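Local atomic coordinates of flavin reductase (Uncultured bacterium, PDB entry 5CHO), a protein that probably uses NAD(P)H to reduce flavin and supplies the reduced FAD to a partner tryptophan halogenase in a bacterial two-component system. Residues A[56-64]-A[108-119]; A[143-152]-A[163-174]. One frame throughout, in Å; residues are numbered along the deposited sequence.

Contact 1 of 2, residues A[56-64]-A[108-119]; sequences DSPHAMTAN and VALLYANRWRPR. With FAD (flavin-adenine dinucleotide), chain I.
T62 N donates to Y112 O at 3.0 Å, where the chain of 108-119 leaves its helix beside strand 59-63. M61 CA adds a CA-H...O contact to the same oxygen. The T62 hydroxyl gives a second tie: OG1 donates to A109 O at 2.7 Å. Its chi1 of -67° sets OG1 anti to the carbonyl carbon and turns it to the helix end. A60 CB makes an off-centre CH-pi contact with the Y112 ring.

R117 binds both strand and cofactor. NH2 donates to A60 O at 2.8 Å and, almost straight (175°), to FAD O5'. NH1 reaches FAD O4' and N114 O. Y112 O and R119 NH1 lie over opposite faces of its guanidinium. A leucine in its place would probably leave A60 O and the FAD O4' and O5' atoms without these donors and weaken the hold of the loop on the strand. H59 NE2 (2.7 Å) and R119 NH1 (2.9 Å) both donate to FAD O1P, and R119 NH2 donates to O2A. H59 and R119 thus grip the pyrophosphate, and the arginine probably offsets part of its negative charge.

Strand 59-63 pairs with strand 46-53. Helix 85-93 packs on H59 and M61, F124 covers A60 and Y112, and Y112 OH bonds Q123.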
loop_
_atom_site.group_PDB
_atom_site.type_symbol
_atom_site.label_atom_id
_atom_site.label_comp_id
_atom_site.label_asym_id
_atom_site.label_seq_id
_atom_site.Cartn_x
_atom_site.Cartn_y
_atom_site.Cartn_z
ATOM N N ASP A 56 -22.223 -5.570 17.243
ATOM C CA ASP A 56 -23.668 -5.414 17.129
ATOM C C ASP A 56 -24.062 -4.968 15.731
ATOM O O ASP A 56 -25.090 -5.383 15.196
ATOM C CB ASP A 56 -24.161 -4.391 18.147
ATOM C CG ASP A 56 -23.974 -4.856 19.576
ATOM O OD1 ASP A 56 -24.033 -6.079 19.818
ATOM O OD2 ASP A 56 -23.760 -3.997 20.458
ATOM N N SER A 57 -23.221 -4.121 15.151
ATOM C CA SER A 57 -23.454 -3.563 13.827
ATOM C C SER A 57 -22.319 -3.946 12.886
ATOM O O SER A 57 -21.527 -3.088 12.502
ATOM C CB SER A 57 -23.587 -2.039 13.909
ATOM O OG SER A 57 -23.667 -1.457 12.621
ATOM N N PRO A 58 -22.223 -5.237 12.521
ATOM C CA PRO A 58 -21.184 -5.652 11.571
ATOM C C PRO A 58 -21.221 -4.808 10.303
ATOM O O PRO A 58 -22.288 -4.404 9.835
ATOM C CB PRO A 58 -21.531 -7.110 11.268
ATOM C CG PRO A 58 -22.308 -7.575 12.429
ATOM C CD PRO A 58 -23.015 -6.379 13.006
ATOM N N HIS A 59 -20.044 -4.556 9.752
ATOM C CA HIS A 59 -19.919 -3.683 8.602
ATOM C C HIS A 59 -18.702 -4.080 7.782
ATOM O O HIS A 59 -17.801 -4.751 8.282
ATOM C CB HIS A 59 -19.804 -2.229 9.061
ATOM C CG HIS A 59 -19.876 -1.233 7.948
ATOM N ND1 HIS A 59 -20.771 -1.348 6.904
ATOM C CD2 HIS A 59 -19.151 -0.120 7.697
ATOM C CE1 HIS A 59 -20.603 -0.339 6.070
ATOM N NE2 HIS A 59 -19.622 0.422 6.529
ATOM N N ALA A 60 -18.683 -3.664 6.522
ATOM C CA ALA A 60 -17.566 -3.960 5.636
ATOM C C ALA A 60 -17.378 -2.839 4.628
ATOM O O ALA A 60 -18.328 -2.125 4.296
ATOM C CB ALA A 60 -17.785 -5.282 4.926
ATOM N N MET A 61 -16.146 -2.690 4.156
ATOM C CA MET A 61 -15.811 -1.704 3.139
ATOM C C MET A 61 -14.603 -2.188 2.344
ATOM O O MET A 61 -13.774 -2.951 2.844
ATOM C CB MET A 61 -15.525 -0.335 3.769
ATOM C CG MET A 61 -14.322 -0.315 4.702
ATOM S SD MET A 61 -12.824 0.409 4.009
ATOM C CE MET A 61 -13.210 2.153 4.038
ATOM N N THR A 62 -14.521 -1.737 1.099
ATOM C CA THR A 62 -13.441 -2.133 0.214
ATOM C C THR A 62 -12.266 -1.171 0.377
ATOM O O THR A 62 -12.434 0.048 0.361
ATOM C CB THR A 62 -13.907 -2.169 -1.252
ATOM O OG1 THR A 62 -14.870 -3.213 -1.428
ATOM C CG2 THR A 62 -12.729 -2.396 -2.185
ATOM N N ALA A 63 -11.076 -1.733 0.545
ATOM C CA ALA A 63 -9.873 -0.935 0.763
ATOM C C ALA A 63 -8.686 -1.504 0.000
ATOM O O ALA A 63 -8.478 -2.716 -0.014
ATOM C CB ALA A 63 -9.553 -0.859 2.242
ATOM N N ASN A 64 -7.921 -0.624 -0.641
ATOM C CA ASN A 64 -6.668 -1.009 -1.287
ATOM C C ASN A 64 -5.473 -0.298 -0.649
ATOM O O ASN A 64 -4.339 -0.431 -1.113
ATOM C CB ASN A 64 -6.727 -0.725 -2.797
ATOM C CG ASN A 64 -6.519 0.744 -3.139
ATOM O OD1 ASN A 64 -6.780 1.634 -2.327
ATOM N ND2 ASN A 64 -6.069 1.004 -4.364
ATOM N N VAL A 108 -17.267 -8.614 -5.215
ATOM C CA VAL A 108 -17.183 -8.259 -3.799
ATOM C C VAL A 108 -16.551 -6.879 -3.604
ATOM O O VAL A 108 -17.030 -6.080 -2.796
ATOM C CB VAL A 108 -16.367 -9.286 -2.984
ATOM C CG1 VAL A 108 -16.365 -8.904 -1.507
ATOM C CG2 VAL A 108 -16.914 -10.693 -3.178
ATOM N N ALA A 109 -15.472 -6.610 -4.335
ATOM C CA ALA A 109 -14.791 -5.325 -4.241
ATOM C C ALA A 109 -15.738 -4.206 -4.638
ATOM O O ALA A 109 -15.802 -3.171 -3.975
ATOM C CB ALA A 109 -13.545 -5.301 -5.121
ATOM N N LEU A 110 -16.469 -4.418 -5.727
ATOM C CA LEU A 110 -17.399 -3.408 -6.220
ATOM C C LEU A 110 -18.518 -3.152 -5.223
ATOM O O LEU A 110 -18.795 -2.003 -4.886
ATOM C CB LEU A 110 -18.000 -3.829 -7.562
ATOM C CG LEU A 110 -17.052 -3.706 -8.755
ATOM C CD1 LEU A 110 -17.641 -4.364 -10.002
ATOM C CD2 LEU A 110 -16.692 -2.250 -9.003
ATOM N N LEU A 111 -19.150 -4.225 -4.752
ATOM C CA LEU A 111 -20.258 -4.113 -3.812
ATOM C C LEU A 111 -19.902 -3.287 -2.585
ATOM O O LEU A 111 -20.630 -2.359 -2.241
ATOM C CB LEU A 111 -20.734 -5.501 -3.370
ATOM C CG LEU A 111 -21.831 -5.509 -2.292
ATOM C CD1 LEU A 111 -23.045 -4.687 -2.721
ATOM C CD2 LEU A 111 -22.235 -6.929 -1.927
ATOM N N TYR A 112 -18.790 -3.605 -1.929
ATOM C CA TYR A 112 -18.465 -2.945 -0.672
ATOM C C TYR A 112 -17.681 -1.662 -0.876
ATOM O O TYR A 112 -17.210 -1.058 0.085
ATOM C CB TYR A 112 -17.728 -3.913 0.251
ATOM C CG TYR A 112 -18.665 -5.010 0.685
ATOM C CD1 TYR A 112 -19.662 -4.749 1.611
ATOM C CD2 TYR A 112 -18.578 -6.291 0.165
ATOM C CE1 TYR A 112 -20.545 -5.718 2.003
ATOM C CE2 TYR A 112 -19.462 -7.279 0.564
ATOM C CZ TYR A 112 -20.442 -6.983 1.486
ATOM O OH TYR A 112 -21.335 -7.951 1.895
ATOM N N ALA A 113 -17.553 -1.257 -2.135
ATOM C CA ALA A 113 -17.106 0.088 -2.476
ATOM C C ALA A 113 -18.303 0.985 -2.818
ATOM O O ALA A 113 -18.146 2.190 -3.015
ATOM C CB ALA A 113 -16.131 0.034 -3.626
ATOM N N ASN A 114 -19.493 0.391 -2.898
ATOM C CA ASN A 114 -20.704 1.122 -3.287
ATOM C C ASN A 114 -21.417 1.760 -2.084
ATOM O O ASN A 114 -22.043 1.066 -1.288
ATOM C CB ASN A 114 -21.667 0.188 -4.034
ATOM C CG ASN A 114 -22.722 0.947 -4.832
ATOM O OD1 ASN A 114 -23.179 2.015 -4.423
ATOM N ND2 ASN A 114 -23.104 0.401 -5.981
ATOM N N ARG A 115 -21.312 3.081 -1.958
ATOM C CA ARG A 115 -21.936 3.816 -0.854
ATOM C C ARG A 115 -23.448 3.661 -0.803
ATOM O O ARG A 115 -24.066 3.903 0.231
ATOM C CB ARG A 115 -21.576 5.297 -0.959
ATOM C CG ARG A 115 -22.172 6.002 -2.172
ATOM C CD ARG A 115 -21.534 7.364 -2.375
ATOM N NE ARG A 115 -20.101 7.209 -2.594
ATOM C CZ ARG A 115 -19.207 8.185 -2.498
ATOM N NH1 ARG A 115 -19.589 9.425 -2.232
ATOM N NH2 ARG A 115 -17.925 7.920 -2.695
ATOM N N TRP A 116 -24.032 3.245 -1.919
ATOM C CA TRP A 116 -25.479 3.107 -2.033
ATOM C C TRP A 116 -25.930 1.704 -1.636
ATOM O O TRP A 116 -27.112 1.367 -1.741
ATOM C CB TRP A 116 -25.920 3.418 -3.461
ATOM C CG TRP A 116 -25.426 4.734 -3.964
ATOM C CD1 TRP A 116 -24.363 4.940 -4.791
ATOM C CD2 TRP A 116 -25.982 6.027 -3.695
ATOM N NE1 TRP A 116 -24.214 6.281 -5.050
ATOM C CE2 TRP A 116 -25.196 6.970 -4.389
ATOM C CE3 TRP A 116 -27.069 6.479 -2.937
ATOM C CZ2 TRP A 116 -25.458 8.337 -4.346
ATOM C CZ3 TRP A 116 -27.327 7.844 -2.894
ATOM C CH2 TRP A 116 -26.525 8.755 -3.594
ATOM N N ARG A 117 -24.987 0.887 -1.179
ATOM C CA ARG A 117 -25.253 -0.526 -0.946
ATOM C C ARG A 117 -26.175 -0.762 0.248
ATOM O O ARG A 117 -26.231 0.057 1.164
ATOM C CB ARG A 117 -23.933 -1.283 -0.734
ATOM C CG ARG A 117 -23.194 -0.963 0.570
ATOM C CD ARG A 117 -21.792 -1.559 0.540
ATOM N NE ARG A 117 -20.960 -1.230 1.699
ATOM C CZ ARG A 117 -20.149 -0.177 1.774
ATOM N NH1 ARG A 117 -20.054 0.680 0.768
ATOM N NH2 ARG A 117 -19.424 0.015 2.868
ATOM N N PRO A 118 -26.905 -1.889 0.236
ATOM C CA PRO A 118 -27.660 -2.313 1.419
ATOM C C PRO A 118 -26.708 -2.529 2.589
ATOM O O PRO A 118 -25.683 -3.186 2.403
ATOM C CB PRO A 118 -28.311 -3.629 0.980
ATOM C CG PRO A 118 -28.270 -3.624 -0.507
ATOM C CD PRO A 118 -27.086 -2.809 -0.900
ATOM N N ARG A 119 -27.034 -1.992 3.763
ATOM C CA ARG A 119 -26.133 -2.057 4.912
ATOM C C ARG A 119 -26.634 -2.964 6.035
ATOM O O ARG A 119 -26.157 -2.878 7.167
ATOM C CB ARG A 119 -25.884 -0.639 5.436
ATOM C CG ARG A 119 -25.014 0.169 4.486
ATOM C CD ARG A 119 -24.911 1.642 4.829
ATOM N NE ARG A 119 -24.287 2.353 3.716
ATOM C CZ ARG A 119 -22.982 2.595 3.605
ATOM N NH1 ARG A 119 -22.132 2.183 4.542
ATOM N NH2 ARG A 119 -22.519 3.244 2.542
HETATM P PA FAD I . -19.456 5.348 3.486
HETATM O O1A FAD I . -20.456 5.579 4.583
HETATM O O2A FAD I . -20.041 4.511 2.417
HETATM O O5B FAD I . -19.011 6.763 2.840
HETATM C C5B FAD I . -18.133 6.745 1.708
HETATM C C4B FAD I . -18.090 8.163 1.029
HETATM O O4B FAD I . -19.218 8.395 0.452
HETATM C C3B FAD I . -17.913 9.244 2.089
HETATM O O3B FAD I . -17.044 10.232 1.650
HETATM C C2B FAD I . -19.310 9.821 2.308
HETATM O O2B FAD I . -19.235 11.332 2.521
HETATM C C1B FAD I . -19.961 9.591 1.223
HETATM N N9A FAD I . -21.286 9.194 1.531
HETATM C C8A FAD I . -21.778 7.932 1.577
HETATM N N7A FAD I . -23.090 8.010 1.915
HETATM C C5A FAD I . -23.404 9.319 2.079
HETATM C C6A FAD I . -24.583 9.961 2.428
HETATM N N6A FAD I . -25.928 9.498 2.733
HETATM N N1A FAD I . -24.616 11.310 2.519
HETATM C C2A FAD I . -23.488 12.049 2.276
HETATM N N3A FAD I . -22.318 11.419 1.940
HETATM C C4A FAD I . -22.283 10.053 1.841
HETATM N N1 FAD I . -11.975 4.024 0.812
HETATM C C2 FAD I . -11.107 4.375 1.935
HETATM O O2 FAD I . -11.512 5.138 2.819
HETATM N N3 FAD I . -9.755 3.832 2.009
HETATM C C4 FAD I . -9.289 2.957 0.983
HETATM O O4 FAD I . -8.223 2.530 1.048
HETATM C C4X FAD I . -10.188 2.607 -0.162
HETATM N N5 FAD I . -9.743 1.733 -1.204
HETATM C C5X FAD I . -10.642 1.380 -2.331
HETATM C C6 FAD I . -10.197 0.506 -3.367
HETATM C C7 FAD I . -11.050 0.184 -4.432
HETATM C C7M FAD I . -10.252 -0.778 -5.363
HETATM C C8 FAD I . -12.339 0.722 -4.459
HETATM C C8M FAD I . -13.191 0.283 -5.697
HETATM C C9 FAD I . -12.770 1.578 -3.437
HETATM C C9A FAD I . -11.924 1.915 -2.371
HETATM N N10 FAD I . -12.393 2.809 -1.315
HETATM C C10 FAD I . -11.511 3.148 -0.215
HETATM C "C1'" FAD I . -13.764 3.396 -1.343
HETATM C "C2'" FAD I . -14.652 2.738 -0.268
HETATM O "O2'" FAD I . -14.659 1.356 -0.463
HETATM C "C3'" FAD I . -16.048 3.296 -0.404
HETATM O "O3'" FAD I . -16.026 4.661 -0.123
HETATM C "C4'" FAD I . -17.008 2.595 0.563
HETATM O "O4'" FAD I . -18.297 2.917 0.229
HETATM C "C5'" FAD I . -16.730 3.061 2.007
HETATM O "O5'" FAD I . -17.631 2.414 2.898
HETATM P P FAD I . -17.987 3.116 4.312
HETATM O O1P FAD I . -19.286 2.557 4.831
HETATM O O2P FAD I . -16.855 2.875 5.318
HETATM O O3P FAD I . -18.146 4.658 4.062
HETATM O O HOH W 1 -22.852 -2.811 6.386
#

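Contact 2 of 2, residues A[143-152]-A[163-174]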
loop_
_atom_site.group_PDB
_atom_site.type_symbol
_atom_site.label_atom_id
_atom_site.label_comp_id
_atom_site.label_asym_id
_atom_site.label_seq_id
_atom_site.Cartn_x
_atom_site.Cartn_y
_atom_site.Cartn_z
ATOM N N ALA A 143 -10.981 -15.919 -0.318
ATOM C CA ALA A 143 -9.934 -14.899 -0.303
ATOM C C ALA A 143 -8.547 -15.533 -0.367
ATOM O O ALA A 143 -8.369 -16.695 -0.000
ATOM C CB ALA A 143 -10.058 -14.029 0.939
ATOM N N LEU A 144 -7.573 -14.761 -0.836
ATOM C CA LEU A 144 -6.182 -15.191 -0.860
ATOM C C LEU A 144 -5.598 -15.279 0.547
ATOM O O LEU A 144 -4.696 -16.077 0.796
ATOM C CB LEU A 144 -5.349 -14.240 -1.722
ATOM C CG LEU A 144 -5.793 -14.141 -3.186
ATOM C CD1 LEU A 144 -4.854 -13.229 -3.968
ATOM C CD2 LEU A 144 -5.909 -15.514 -3.834
ATOM N N ALA A 145 -6.110 -14.455 1.460
ATOM C CA ALA A 145 -5.609 -14.429 2.833
ATOM C C ALA A 145 -6.585 -13.757 3.803
ATOM O O ALA A 145 -7.405 -12.933 3.399
ATOM C CB ALA A 145 -4.260 -13.721 2.881
ATOM N N TRP A 146 -6.482 -14.120 5.081
ATOM C CA TRP A 146 -7.254 -13.490 6.151
ATOM C C TRP A 146 -6.351 -12.885 7.220
ATOM O O TRP A 146 -5.293 -13.430 7.532
ATOM C CB TRP A 146 -8.197 -14.498 6.821
ATOM C CG TRP A 146 -9.380 -14.938 6.007
ATOM C CD1 TRP A 146 -9.900 -14.331 4.899
ATOM C CD2 TRP A 146 -10.207 -16.080 6.261
ATOM N NE1 TRP A 146 -10.994 -15.030 4.446
ATOM C CE2 TRP A 146 -11.202 -16.110 5.265
ATOM C CE3 TRP A 146 -10.197 -17.083 7.232
ATOM C CZ2 TRP A 146 -12.177 -17.103 5.215
ATOM C CZ3 TRP A 146 -11.162 -18.065 7.181
ATOM C CH2 TRP A 146 -12.138 -18.070 6.181
ATOM N N PHE A 147 -6.773 -11.747 7.768
ATOM C CA PHE A 147 -6.126 -11.158 8.937
ATOM C C PHE A 147 -7.188 -10.729 9.940
ATOM O O PHE A 147 -8.251 -10.250 9.550
ATOM C CB PHE A 147 -5.275 -9.932 8.586
ATOM C CG PHE A 147 -4.210 -10.182 7.557
ATOM C CD1 PHE A 147 -2.921 -10.542 7.932
ATOM C CD2 PHE A 147 -4.499 -10.049 6.207
ATOM C CE1 PHE A 147 -1.943 -10.765 6.976
ATOM C CE2 PHE A 147 -3.526 -10.263 5.252
ATOM C CZ PHE A 147 -2.247 -10.626 5.636
ATOM N N GLU A 148 -6.900 -10.906 11.225
ATOM C CA GLU A 148 -7.661 -10.240 12.280
ATOM C C GLU A 148 -6.722 -9.312 13.023
ATOM O O GLU A 148 -5.570 -9.661 13.282
ATOM C CB GLU A 148 -8.298 -11.232 13.255
ATOM C CG GLU A 148 -9.337 -12.148 12.647
ATOM C CD GLU A 148 -9.964 -13.060 13.684
ATOM O OE1 GLU A 148 -10.976 -12.656 14.295
ATOM O OE2 GLU A 148 -9.441 -14.173 13.898
ATOM N N CYS A 149 -7.224 -8.134 13.371
ATOM C CA CYS A 149 -6.387 -7.103 13.959
ATOM C C CYS A 149 -7.074 -6.409 15.118
ATOM O O CYS A 149 -8.298 -6.287 15.149
ATOM C CB CYS A 149 -6.019 -6.064 12.899
ATOM S SG CYS A 149 -5.396 -6.753 11.349
ATOM N N ALA A 150 -6.267 -5.961 16.071
ATOM C CA ALA A 150 -6.723 -5.063 17.116
ATOM C C ALA A 150 -6.188 -3.680 16.809
ATOM O O ALA A 150 -5.023 -3.536 16.441
ATOM C CB ALA A 150 -6.254 -5.530 18.469
ATOM N N LEU A 151 -7.025 -2.662 16.965
ATOM C CA LEU A 151 -6.604 -1.309 16.663
ATOM C C LEU A 151 -5.529 -0.865 17.652
ATOM O O LEU A 151 -5.749 -0.818 18.862
ATOM C CB LEU A 151 -7.805 -0.361 16.678
ATOM C CG LEU A 151 -7.514 1.117 16.410
ATOM C CD1 LEU A 151 -6.803 1.294 15.078
ATOM C CD2 LEU A 151 -8.806 1.920 16.437
ATOM N N TRP A 152 -4.367 -0.532 17.102
ATOM C CA TRP A 152 -3.187 -0.146 17.865
ATOM C C TRP A 152 -3.232 1.362 18.000
ATOM O O TRP A 152 -3.269 1.902 19.107
ATOM C CB TRP A 152 -1.923 -0.624 17.132
ATOM C CG TRP A 152 -0.592 -0.569 17.860
ATOM C CD1 TRP A 152 -0.169 -1.385 18.873
ATOM C CD2 TRP A 152 0.514 0.299 17.560
ATOM N NE1 TRP A 152 1.118 -1.059 19.239
ATOM C CE2 TRP A 152 1.559 -0.029 18.451
ATOM C CE3 TRP A 152 0.718 1.329 16.633
ATOM C CZ2 TRP A 152 2.785 0.640 18.445
ATOM C CZ3 TRP A 152 1.937 1.993 16.630
ATOM C CH2 TRP A 152 2.954 1.644 17.530
ATOM N N PHE A 163 -5.112 3.763 10.175
ATOM C CA PHE A 163 -5.439 2.829 11.246
ATOM C C PHE A 163 -4.403 1.716 11.284
ATOM O O PHE A 163 -4.330 0.905 10.366
ATOM C CB PHE A 163 -6.837 2.234 11.049
ATOM C CG PHE A 163 -7.952 3.218 11.246
ATOM C CD1 PHE A 163 -8.309 4.090 10.237
ATOM C CD2 PHE A 163 -8.639 3.275 12.445
ATOM C CE1 PHE A 163 -9.336 4.997 10.415
ATOM C CE2 PHE A 163 -9.666 4.178 12.629
ATOM C CZ PHE A 163 -10.013 5.042 11.610
ATOM N N VAL A 164 -3.615 1.674 12.355
ATOM C CA VAL A 164 -2.595 0.648 12.517
ATOM C C VAL A 164 -3.159 -0.477 13.372
ATOM O O VAL A 164 -3.614 -0.244 14.491
ATOM C CB VAL A 164 -1.320 1.200 13.175
ATOM C CG1 VAL A 164 -0.223 0.148 13.174
ATOM C CG2 VAL A 164 -0.852 2.451 12.457
ATOM N N GLY A 165 -3.141 -1.693 12.834
ATOM C CA GLY A 165 -3.654 -2.847 13.546
ATOM C C GLY A 165 -2.547 -3.804 13.926
ATOM O O GLY A 165 -1.686 -4.114 13.104
ATOM N N ARG A 166 -2.560 -4.264 15.172
ATOM C CA ARG A 166 -1.679 -5.349 15.573
ATOM C C ARG A 166 -2.383 -6.668 15.295
ATOM O O ARG A 166 -3.528 -6.868 15.701
ATOM C CB ARG A 166 -1.278 -5.259 17.048
ATOM C CG ARG A 166 -0.317 -6.378 17.417
ATOM C CD ARG A 166 0.111 -6.413 18.869
ATOM N NE ARG A 166 1.078 -7.494 19.038
ATOM C CZ ARG A 166 1.922 -7.624 20.058
ATOM N NH1 ARG A 166 1.947 -6.732 21.040
ATOM N NH2 ARG A 166 2.751 -8.659 20.086
ATOM N N LEU A 167 -1.699 -7.561 14.591
ATOM C CA LEU A 167 -2.295 -8.819 14.172
ATOM C C LEU A 167 -2.590 -9.725 15.362
ATOM O O LEU A 167 -1.752 -9.883 16.251
ATOM C CB LEU A 167 -1.368 -9.533 13.179
ATOM C CG LEU A 167 -1.138 -8.782 11.860
ATOM C CD1 LEU A 167 -0.264 -9.566 10.890
ATOM C CD2 LEU A 167 -2.462 -8.429 11.215
ATOM N N LEU A 168 -3.783 -10.319 15.367
ATOM C CA LEU A 168 -4.140 -11.343 16.344
ATOM C C LEU A 168 -4.080 -12.688 15.650
ATOM O O LEU A 168 -3.706 -13.693 16.252
ATOM C CB LEU A 168 -5.534 -11.112 16.927
ATOM C CG LEU A 168 -5.928 -9.679 17.268
ATOM C CD1 LEU A 168 -7.393 -9.655 17.707
ATOM C CD2 LEU A 168 -5.016 -9.135 18.344
ATOM N N THR A 169 -4.456 -12.691 14.376
ATOM C CA THR A 169 -4.336 -13.872 13.539
ATOM C C THR A 169 -4.013 -13.474 12.113
ATOM O O THR A 169 -4.268 -12.349 11.682
ATOM C CB THR A 169 -5.624 -14.725 13.514
ATOM O OG1 THR A 169 -6.702 -13.963 12.956
ATOM C CG2 THR A 169 -5.999 -15.195 14.909
ATOM N N ALA A 170 -3.450 -14.425 11.387
ATOM C CA ALA A 170 -3.124 -14.245 9.989
ATOM C C ALA A 170 -3.040 -15.632 9.390
ATOM O O ALA A 170 -2.567 -16.569 10.035
ATOM C CB ALA A 170 -1.825 -13.481 9.815
ATOM N N GLU A 171 -3.493 -15.757 8.152
ATOM C CA GLU A 171 -3.639 -17.059 7.533
ATOM C C GLU A 171 -3.672 -16.899 6.031
ATOM O O GLU A 171 -4.425 -16.081 5.504
ATOM C CB GLU A 171 -4.922 -17.742 8.008
ATOM C CG GLU A 171 -5.121 -19.144 7.457
ATOM C CD GLU A 171 -6.455 -19.737 7.864
ATOM O OE1 GLU A 171 -7.192 -19.081 8.629
ATOM O OE2 GLU A 171 -6.771 -20.858 7.414
ATOM N N ARG A 172 -2.842 -17.673 5.346
ATOM C CA ARG A 172 -2.823 -17.647 3.896
ATOM C C ARG A 172 -3.537 -18.861 3.327
ATOM O O ARG A 172 -3.355 -19.978 3.810
ATOM C CB ARG A 172 -1.404 -17.616 3.361
ATOM C CG ARG A 172 -1.392 -17.356 1.883
ATOM C CD ARG A 172 -0.005 -17.178 1.362
ATOM N NE ARG A 172 -0.032 -16.674 -0.003
ATOM C CZ ARG A 172 1.042 -16.556 -0.771
ATOM N NH1 ARG A 172 2.230 -16.936 -0.321
ATOM N NH2 ARG A 172 0.918 -16.079 -2.002
ATOM N N HIS A 173 -4.340 -18.632 2.295
ATOM C CA HIS A 173 -5.087 -19.702 1.652
ATOM C C HIS A 173 -4.471 -20.071 0.316
ATOM O O HIS A 173 -3.396 -19.585 -0.037
ATOM C CB HIS A 173 -6.540 -19.287 1.450
ATOM C CG HIS A 173 -7.193 -18.777 2.693
ATOM N ND1 HIS A 173 -7.272 -19.521 3.850
ATOM C CD2 HIS A 173 -7.791 -17.594 2.964
ATOM C CE1 HIS A 173 -7.895 -18.819 4.778
ATOM N NE2 HIS A 173 -8.220 -17.646 4.266
ATOM N N ASP A 174 -5.160 -20.943 -0.414
ATOM C CA ASP A 174 -4.705 -21.388 -1.722
ATOM C C ASP A 174 -4.356 -20.212 -2.606
ATOM O O ASP A 174 -5.102 -19.236 -2.693
ATOM C CB ASP A 174 -5.780 -22.228 -2.413
ATOM C CG ASP A 174 -5.875 -23.637 -1.859
ATOM O OD1 ASP A 174 -4.962 -24.056 -1.117
ATOM O OD2 ASP A 174 -6.868 -24.329 -2.172
HETATM O O HOH W 2 -2.955 -16.814 -1.126
#
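H173 points the edge of its imidazole at one face of the W146 indole. This is a T-shaped pair, with planes at 82° and H173 NE2 3.2 Å from W146 CD2. NE2 stands over the centre of the indole. At the H173 edge CD2 also meets A143 O, at 3.2 Å. The H173 chi1 of -52° puts CG anti to its carbonyl carbon and beside its own N, which swings the ring back over 143-146. W146 NE1 is hydrogen-bonded to A140 O, which would help to hold the indole in this rotation. At the other end of the hairpin L151 CD1 touches the edge of the F163 ring at 3.8 Å. W152 and V164 lie side by side, CE3 against CG1.

The backbones form an antiparallel pair. W146 and E171 exchange two bonds, as do A150 and R166. Between them E148 O takes L168 N at 2.8 Å and, weakly, T169 N. L168 and T169 both face E148: a classic beta bulge, at which the chain turns a corner. The side chains tie the same place. T169 OG1 donates to E148 OE2 at 2.9 Å, on the anti side of the carboxylate, while E148 OE1 is held by T135 OG1. On the other face L167 CD2 packs against C149 SG at 3.4 Å and also touches F147 CD1. A170 CB meets the same F147 carbon. A water joins L144 O, H173 O and R172 NE.

The hairpin lies between two strands of the sheet: 95-100 pairs with strand 145-157, and 74-81 with strand 160-172. Helix 85-93 packs on L151 and F163. The second subunit covers A145 and F147, and its S183 bonds R172.

How the contacts relate
The two contacts come in series along the chain, contact 1 closing before contact 2 opens. Their centres are about 18 Å apart and lie on opposite sides of the centre of the chain. The nearest atoms are about 8 Å apart, so they do not touch. Both reach the same curled antiparallel sheet. Strand 59-63 pairs with 46-53, that with 95-100, and that with 145-157 of contact 2. Helix 85-93 packs on both. Contact 1 lines the FAD pocket, while contact 2 builds a hairpin that meets the second subunit. One flavin reductase-like domain thus joins cofactor site and dimer interface through its sheet.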